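Local coordinates for branched-chain amino acid aminotransferase (Thermoproteus uzoniensis, PDB 5CE8), which probably transfers amino groups between leucine, isoleucine or valine and 2-oxoglutarate, using pyridoxal 5'-phosphate as its cofactor, at residues I244-E247 and E248-A252; V194-S198 and G199-F203; P79-A82 and E83-S86. One frame throughout, in Å; residues are numbered along the deposited sequence.

Contact 1: I244-E247 and E248-A252; sequences ITRE and ELYAA
The phenol ring of Tyr250 carries the aliphatic part of Arg246 on one face: CG of Arg246 sits 4.1 Å from the centroid of the Tyr250 ring, offset toward its rim, in a CH-pi contact. The two side chains run side by side in the same direction, but the guanidinium plane stands 74° from the ring, and Tyr250 OH meets the guanidinium at its edge. Arg246 NE gives Tyr250 OH a weak hydrogen bond of 3.4 Å. Stronger ties lie outside: Asp271 OD2 forms a salt bridge with Arg246 NH2 and is hydrogen-bonded to Tyr250 OH, while Ser148 and Trp149 of a third subunit meet the arginine by hydrogen bond and cation-pi contact. A long aliphatic stem ending in a flat, charged guanidinium suits a place between the tyrosine and the subunit interface.

At the start of the helix, Thr245 and Glu248 bond reciprocally. Thr245 holds its hydroxyl between its backbone N and carbonyl carbon (chi1 60°), where Thr245 OG1 accepts from Glu248 N at 3.2 Å. Glu248, extended beyond CG, returns its carboxylate so that Glu248 OE1 accepts from Thr245 N at 2.8 Å, on the anti side and 32° out of the carboxylate plane. Two backbone N-H groups are thereby satisfied in buried surroundings. The bond from Tyr250 N to Arg246 O, 3.0 Å long, continues the helix. This exchange is a capping box, with Thr245 as N-cap of the short helix 246-250.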
loop_
_atom_site.group_PDB
_atom_site.type_symbol
_atom_site.label_atom_id
_atom_site.label_comp_id
_atom_site.label_asym_id
_atom_site.label_seq_id
_atom_site.Cartn_x
_atom_site.Cartn_y
_atom_site.Cartn_z
ATOM N N ILE A 244 10.115 0.649 -14.362
ATOM C CA ILE A 244 10.059 -0.554 -15.164
ATOM C C ILE A 244 9.096 -1.582 -14.569
ATOM O O ILE A 244 9.264 -1.912 -13.472
ATOM C CB ILE A 244 11.494 -1.159 -15.270
ATOM C CG1 ILE A 244 12.279 -0.280 -16.242
ATOM C CG2 ILE A 244 11.435 -2.545 -15.898
ATOM C CD1 ILE A 244 13.730 -0.608 -16.277
ATOM N N THR A 245 8.152 -2.164 -15.331
ATOM C CA THR A 245 7.396 -3.268 -14.774
ATOM C C THR A 245 8.075 -4.638 -15.092
ATOM O O THR A 245 8.888 -4.755 -15.952
ATOM C CB THR A 245 6.019 -3.299 -15.354
ATOM O OG1 THR A 245 6.168 -3.465 -16.743
ATOM C CG2 THR A 245 5.328 -1.999 -15.092
ATOM N N ARG A 246 7.639 -5.650 -14.387
ATOM C CA ARG A 246 7.911 -6.973 -14.739
ATOM C C ARG A 246 7.594 -7.361 -16.234
ATOM O O ARG A 246 8.420 -7.924 -16.868
ATOM C CB ARG A 246 7.190 -7.788 -13.748
ATOM C CG ARG A 246 7.079 -9.282 -13.933
ATOM C CD ARG A 246 6.167 -9.669 -12.742
ATOM N NE ARG A 246 6.676 -10.894 -12.409
ATOM C CZ ARG A 246 6.880 -11.420 -11.242
ATOM N NH1 ARG A 246 6.335 -10.999 -10.092
ATOM N NH2 ARG A 246 7.559 -12.545 -11.390
ATOM N N GLU A 247 6.420 -7.010 -16.718
ATOM C CA GLU A 247 6.044 -7.122 -18.141
ATOM C C GLU A 247 7.033 -6.527 -19.155
ATOM O O GLU A 247 7.360 -7.177 -20.119
ATOM C CB GLU A 247 4.590 -6.617 -18.412
ATOM C CG GLU A 247 3.552 -7.282 -17.462
ATOM C CD GLU A 247 3.226 -6.365 -16.369
ATOM O OE1 GLU A 247 4.055 -6.279 -15.424
ATOM O OE2 GLU A 247 2.186 -5.722 -16.509
ATOM N N GLU A 248 7.606 -5.387 -18.878
ATOM C CA GLU A 248 8.604 -4.729 -19.739
ATOM C C GLU A 248 9.907 -5.485 -19.621
ATOM O O GLU A 248 10.682 -5.514 -20.564
ATOM C CB GLU A 248 8.826 -3.260 -19.344
ATOM C CG GLU A 248 7.582 -2.428 -19.518
ATOM C CD GLU A 248 7.732 -1.058 -18.963
ATOM O OE1 GLU A 248 8.302 -0.933 -17.841
ATOM O OE2 GLU A 248 7.201 -0.084 -19.625
ATOM N N LEU A 249 10.155 -6.125 -18.501
ATOM C CA LEU A 249 11.399 -6.907 -18.410
ATOM C C LEU A 249 11.305 -8.216 -19.325
ATOM O O LEU A 249 12.272 -8.620 -20.065
ATOM C CB LEU A 249 11.598 -7.376 -16.991
ATOM C CG LEU A 249 12.896 -7.081 -16.222
ATOM C CD1 LEU A 249 12.946 -8.068 -15.061
ATOM C CD2 LEU A 249 14.167 -7.157 -17.039
ATOM N N TYR A 250 10.189 -8.917 -19.129
ATOM C CA TYR A 250 9.830 -10.154 -19.842
ATOM C C TYR A 250 9.885 -9.954 -21.354
ATOM O O TYR A 250 10.231 -10.898 -22.067
ATOM C CB TYR A 250 8.443 -10.596 -19.407
ATOM C CG TYR A 250 8.301 -11.345 -18.071
ATOM C CD1 TYR A 250 9.354 -11.429 -17.125
ATOM C CD2 TYR A 250 7.130 -11.919 -17.758
ATOM C CE1 TYR A 250 9.184 -12.110 -15.916
ATOM C CE2 TYR A 250 6.903 -12.553 -16.582
ATOM C CZ TYR A 250 7.978 -12.702 -15.672
ATOM O OH TYR A 250 7.715 -13.356 -14.519
ATOM N N ALA A 251 9.389 -8.808 -21.818
ATOM C CA ALA A 251 9.286 -8.356 -23.209
ATOM C C ALA A 251 10.439 -7.542 -23.724
ATOM O O ALA A 251 10.430 -7.091 -24.853
ATOM C CB ALA A 251 8.005 -7.527 -23.357
ATOM N N ALA A 252 11.436 -7.235 -22.908
ATOM C CA ALA A 252 12.528 -6.423 -23.387
ATOM C C ALA A 252 13.280 -7.054 -24.549
ATOM O O ALA A 252 13.424 -8.261 -24.597
ATOM C CB ALA A 252 13.588 -6.176 -22.251
#

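Contact 2: V194-S198 and G199-F203; sequences VVEGS and GENIF. With PLP (pyridoxal-5'-phosphate), chain D.
One hydrogen bond ties Gly197 to the turn that follows it: Gly197 N donates almost straight to Glu200 O (2.7 Å, 168°), in the carbonyl plane. Within the turn, Gly199 N reaches Glu200 OE2 at 3.0 Å from above the carboxylate plane. Glycine suits position 197, since a side chain there would run into the Glu200 carboxylate.

A water joins the diverging strands, giving a proton to Val195 O and accepting from Asn201 ND2 and Ile202 N. Where Val195 and Glu196 both face Met187, strand 194-197 has a classic beta bulge.

Apolar packing is tight: Val194 CG1 and Ile202 CD1 lie 3.4 Å apart, their side chains crossing at about a right angle. Branched chains fill this buried space compactly against Ile186.

The closest approach to the cofactor is made by Glu196. A bend at chi2 (-80°) turns its carboxylate toward the cofactor ring, and Glu196 OE1 comes to 2.5 Å from PLP N1, an unusually short separation. Glu196 OE2 accepts from Leu220 N, which helps fix the carboxylate's rotation. Asn201, alongside with its amide turned 52° from the carboxylate, donates through ND2 to Leu220 O as well as to the water; it and Glu200 lie near PLP C6.

A carboxylate this close to the pyridine nitrogen would probably favour its protonated form and, as in other PLP-dependent aminotransferases, strengthen the ring as an electron sink during transamination.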
loop_
_atom_site.group_PDB
_atom_site.type_symbol
_atom_site.label_atom_id
_atom_site.label_comp_id
_atom_site.label_asym_id
_atom_site.label_seq_id
_atom_site.Cartn_x
_atom_site.Cartn_y
_atom_site.Cartn_z
ATOM N N VAL A 194 10.120 -2.947 -10.903
ATOM C CA VAL A 194 11.533 -3.494 -10.863
ATOM C C VAL A 194 12.485 -2.397 -10.371
ATOM O O VAL A 194 12.519 -1.271 -10.893
ATOM C CB VAL A 194 11.956 -3.978 -12.286
ATOM C CG1 VAL A 194 13.446 -4.428 -12.383
ATOM C CG2 VAL A 194 11.106 -5.123 -12.736
ATOM N N VAL A 195 13.334 -2.686 -9.403
ATOM C CA VAL A 195 14.307 -1.683 -9.048
ATOM C C VAL A 195 15.806 -2.079 -9.079
ATOM O O VAL A 195 16.626 -1.270 -9.484
ATOM C CB VAL A 195 13.967 -0.959 -7.752
ATOM C CG1 VAL A 195 12.830 -0.000 -7.991
ATOM C CG2 VAL A 195 13.607 -1.919 -6.636
ATOM N N GLU A 196 16.139 -3.243 -8.634
ATOM C CA GLU A 196 17.560 -3.567 -8.265
ATOM C C GLU A 196 17.822 -5.045 -8.510
ATOM O O GLU A 196 16.878 -5.827 -8.490
ATOM C CB GLU A 196 17.733 -3.269 -6.828
ATOM C CG GLU A 196 17.943 -1.840 -6.385
ATOM C CD GLU A 196 19.330 -1.344 -6.564
ATOM O OE1 GLU A 196 20.240 -2.138 -6.776
ATOM O OE2 GLU A 196 19.540 -0.151 -6.468
ATOM N N GLY A 197 19.087 -5.454 -8.693
ATOM C CA GLY A 197 19.472 -6.801 -8.438
ATOM C C GLY A 197 19.801 -6.802 -6.949
ATOM O O GLY A 197 19.752 -5.771 -6.265
ATOM N N SER A 198 20.293 -7.869 -6.413
ATOM C CA SER A 198 20.751 -7.831 -5.016
ATOM C C SER A 198 21.831 -6.792 -4.740
ATOM O O SER A 198 21.832 -6.110 -3.704
ATOM C CB SER A 198 21.150 -9.237 -4.517
ATOM O OG SER A 198 22.339 -9.765 -5.103
ATOM N N GLY A 199 22.734 -6.647 -5.679
ATOM C CA GLY A 199 23.780 -5.685 -5.598
ATOM C C GLY A 199 24.077 -4.956 -6.907
ATOM O O GLY A 199 25.239 -4.712 -7.175
ATOM N N GLU A 200 23.064 -4.681 -7.749
ATOM C CA GLU A 200 23.328 -4.141 -9.113
ATOM C C GLU A 200 22.207 -3.286 -9.523
ATOM O O GLU A 200 21.070 -3.670 -9.228
ATOM C CB GLU A 200 23.386 -5.277 -10.139
ATOM C CG GLU A 200 24.489 -6.379 -9.966
ATOM C CD GLU A 200 24.049 -7.519 -9.032
ATOM O OE1 GLU A 200 24.878 -8.369 -8.733
ATOM O OE2 GLU A 200 22.926 -7.583 -8.508
ATOM N N ASN A 201 22.460 -2.264 -10.343
ATOM C CA ASN A 201 21.345 -1.500 -10.970
ATOM C C ASN A 201 21.005 -2.269 -12.220
ATOM O O ASN A 201 21.768 -3.162 -12.666
ATOM C CB ASN A 201 21.664 -0.075 -11.308
ATOM C CG ASN A 201 21.904 0.797 -10.051
ATOM O OD1 ASN A 201 22.961 1.279 -9.876
ATOM N ND2 ASN A 201 20.927 0.929 -9.188
ATOM N N ILE A 202 19.826 -1.997 -12.724
ATOM C CA ILE A 202 19.242 -2.750 -13.871
ATOM C C ILE A 202 18.911 -1.771 -14.997
ATOM O O ILE A 202 18.422 -0.645 -14.747
ATOM C CB ILE A 202 17.890 -3.411 -13.519
ATOM C CG1 ILE A 202 18.031 -4.218 -12.261
ATOM C CG2 ILE A 202 17.375 -4.361 -14.626
ATOM C CD1 ILE A 202 16.756 -4.926 -11.812
ATOM N N PHE A 203 19.169 -2.214 -16.247
ATOM C CA PHE A 203 18.816 -1.494 -17.458
ATOM C C PHE A 203 18.058 -2.413 -18.430
ATOM O O PHE A 203 18.421 -3.576 -18.639
ATOM C CB PHE A 203 20.097 -0.961 -18.175
ATOM C CG PHE A 203 20.679 0.270 -17.590
ATOM C CD1 PHE A 203 21.571 0.182 -16.542
ATOM C CD2 PHE A 203 20.531 1.496 -18.216
ATOM C CE1 PHE A 203 22.171 1.280 -15.991
ATOM C CE2 PHE A 203 21.170 2.627 -17.654
ATOM C CZ PHE A 203 21.969 2.518 -16.541
HETATM N N1 PLP D . 22.586 -1.438 -6.123
HETATM C C2 PLP D . 22.739 -1.548 -4.807
HETATM C C2A PLP D . 21.607 -2.002 -3.937
HETATM C C3 PLP D . 24.037 -1.328 -4.185
HETATM O O3 PLP D . 24.200 -1.543 -2.819
HETATM C C4 PLP D . 25.172 -0.919 -5.057
HETATM C C4A PLP D . 26.563 -0.641 -4.524
HETATM C C5 PLP D . 24.856 -0.797 -6.509
HETATM C C6 PLP D . 23.531 -1.083 -6.942
HETATM C C5A PLP D . 25.858 -0.466 -7.578
HETATM O O4P PLP D . 26.517 0.723 -7.329
HETATM P P PLP D . 27.923 0.968 -8.001
HETATM O O1P PLP D . 28.918 -0.167 -7.580
HETATM O O2P PLP D . 27.676 1.168 -9.434
HETATM O O3P PLP D . 28.521 2.206 -7.393
HETATM O O HOH W 1 18.627 0.051 -10.905
#

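Contact 3: P79-A82 and E83-S86; sequences PYTA and EELS
Glu84 reaches back from the first turn of its helix to Tyr80 and Thr81, and its side chain can be followed outward atom by atom. Glu84 CB lies 3.4 Å from Thr81 OG1, and CG packs against the same hydroxyl oxygen. From there the chain runs extended, which brings CD beside Thr81 and carries the carboxylate past the threonine to the backbone preceding the helix. At the tip, Glu84 OE2 accepts from Thr81 N in a bond of 2.9 Å, met on the anti side and 21° out of the carboxylate plane. Glu84 OE2 also rests at the edge of the Tyr80 ring, 3.7 Å from Tyr80 CD1, with ring and carboxylate planes 68° apart.

Thr81 answers with its own side chain: Thr81 OG1 accepts from Glu84 N at 3.1 Å, and the bond is nearly straight (170°). Threonine suits the place because its short side chain puts a hydroxyl within reach of an N-H that no preceding turn of helix can serve.

Next along the helix, Leu85 CD2 packs on Tyr80 CB at 3.8 Å, the side chains crossing at about a right angle; Val126 of strand 125-132 touches both residues. Ala82 O takes two bonds from Ser86, from N and from OG, each 2.8 Å, arriving from opposite faces of the carbonyl plane. The small serine fits against helix 60-74, and Glu83 forms a salt bridge to Arg61 of that helix. Reciprocal bonding between Thr81 and Glu84 makes a capping box at the N-terminus of helix 82-95.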
loop_
_atom_site.group_PDB
_atom_site.type_symbol
_atom_site.label_atom_id
_atom_site.label_comp_id
_atom_site.label_asym_id
_atom_site.label_seq_id
_atom_site.Cartn_x
_atom_site.Cartn_y
_atom_site.Cartn_z
ATOM N N PRO A 79 34.978 10.988 10.481
ATOM C CA PRO A 79 35.877 12.116 10.676
ATOM C C PRO A 79 36.964 12.266 9.624
ATOM O O PRO A 79 38.062 12.642 9.948
ATOM C CB PRO A 79 36.485 11.813 12.058
ATOM C CG PRO A 79 36.495 10.325 12.137
ATOM C CD PRO A 79 35.279 9.871 11.393
ATOM N N TYR A 80 36.684 11.946 8.388
ATOM C CA TYR A 80 37.646 12.052 7.304
ATOM C C TYR A 80 37.012 12.672 6.106
ATOM O O TYR A 80 35.838 12.435 5.817
ATOM C CB TYR A 80 38.099 10.680 6.891
ATOM C CG TYR A 80 38.918 9.965 7.919
ATOM C CD1 TYR A 80 40.262 10.322 8.135
ATOM C CD2 TYR A 80 38.357 8.952 8.716
ATOM C CE1 TYR A 80 41.024 9.635 9.080
ATOM C CE2 TYR A 80 39.104 8.291 9.657
ATOM C CZ TYR A 80 40.436 8.619 9.840
ATOM O OH TYR A 80 41.189 7.965 10.813
ATOM N N THR A 81 37.799 13.375 5.314
ATOM C CA THR A 81 37.222 13.914 4.069
ATOM C C THR A 81 37.370 12.874 2.954
ATOM O O THR A 81 38.074 11.844 3.046
ATOM C CB THR A 81 37.941 15.183 3.689
ATOM O OG1 THR A 81 39.308 14.808 3.472
ATOM C CG2 THR A 81 37.838 16.185 4.793
ATOM N N ALA A 82 36.707 13.179 1.873
ATOM C CA ALA A 82 36.773 12.382 0.657
ATOM C C ALA A 82 38.201 12.236 0.205
ATOM O O ALA A 82 38.639 11.176 -0.235
ATOM C CB ALA A 82 35.986 13.090 -0.420
ATOM N N GLU A 83 38.914 13.348 0.316
ATOM C CA GLU A 83 40.257 13.497 -0.182
ATOM C C GLU A 83 41.180 12.634 0.638
ATOM O O GLU A 83 41.890 11.820 0.079
ATOM C CB GLU A 83 40.630 15.009 -0.167
ATOM C CG GLU A 83 42.107 15.358 0.047
ATOM C CD GLU A 83 42.652 16.182 -1.084
ATOM O OE1 GLU A 83 42.912 17.387 -0.876
ATOM O OE2 GLU A 83 42.764 15.577 -2.169
ATOM N N GLU A 84 41.094 12.738 1.970
ATOM C CA GLU A 84 41.781 11.846 2.861
ATOM C C GLU A 84 41.564 10.343 2.562
ATOM O O GLU A 84 42.521 9.464 2.573
ATOM C CB GLU A 84 41.346 12.172 4.288
ATOM C CG GLU A 84 42.083 13.416 4.814
ATOM C CD GLU A 84 41.603 13.913 6.179
ATOM O OE1 GLU A 84 42.399 14.550 6.882
ATOM O OE2 GLU A 84 40.452 13.690 6.560
ATOM N N LEU A 85 40.294 10.000 2.396
ATOM C CA LEU A 85 39.994 8.589 2.159
ATOM C C LEU A 85 40.529 8.167 0.849
ATOM O O LEU A 85 41.061 7.037 0.716
ATOM C CB LEU A 85 38.472 8.338 2.265
ATOM C CG LEU A 85 37.955 8.619 3.666
ATOM C CD1 LEU A 85 36.436 8.684 3.606
ATOM C CD2 LEU A 85 38.473 7.622 4.691
ATOM N N SER A 86 40.403 9.020 -0.166
ATOM C CA SER A 86 40.994 8.752 -1.493
ATOM C C SER A 86 42.507 8.436 -1.415
ATOM O O SER A 86 43.047 7.384 -1.985
ATOM C CB SER A 86 40.638 9.910 -2.496
ATOM O OG SER A 86 39.189 10.028 -2.718
#

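Overall arrangement
Contacts 1 and 2 are neighbours, their centres 13 Å apart, and they touch directly: Ile244 O and Val194 N are 2.9 Å apart, a probable hydrogen bond, while Val194 CG2 packs against Thr245, Arg246 and Leu249. Strand 194-197 therefore runs from the helix start of contact 1 to the cofactor in contact 2; the side chain of Ile244 remains about 13 Å from PLP. Contact 3 lies across the chain's centre, its own centre 28 Å from that of contact 2 and 41 Å from that of contact 1. It nevertheless packs on helix 60-74, which carries the PLP-binding residues His63 and Arg66. Contacts 1 and 3 repeat one capping device.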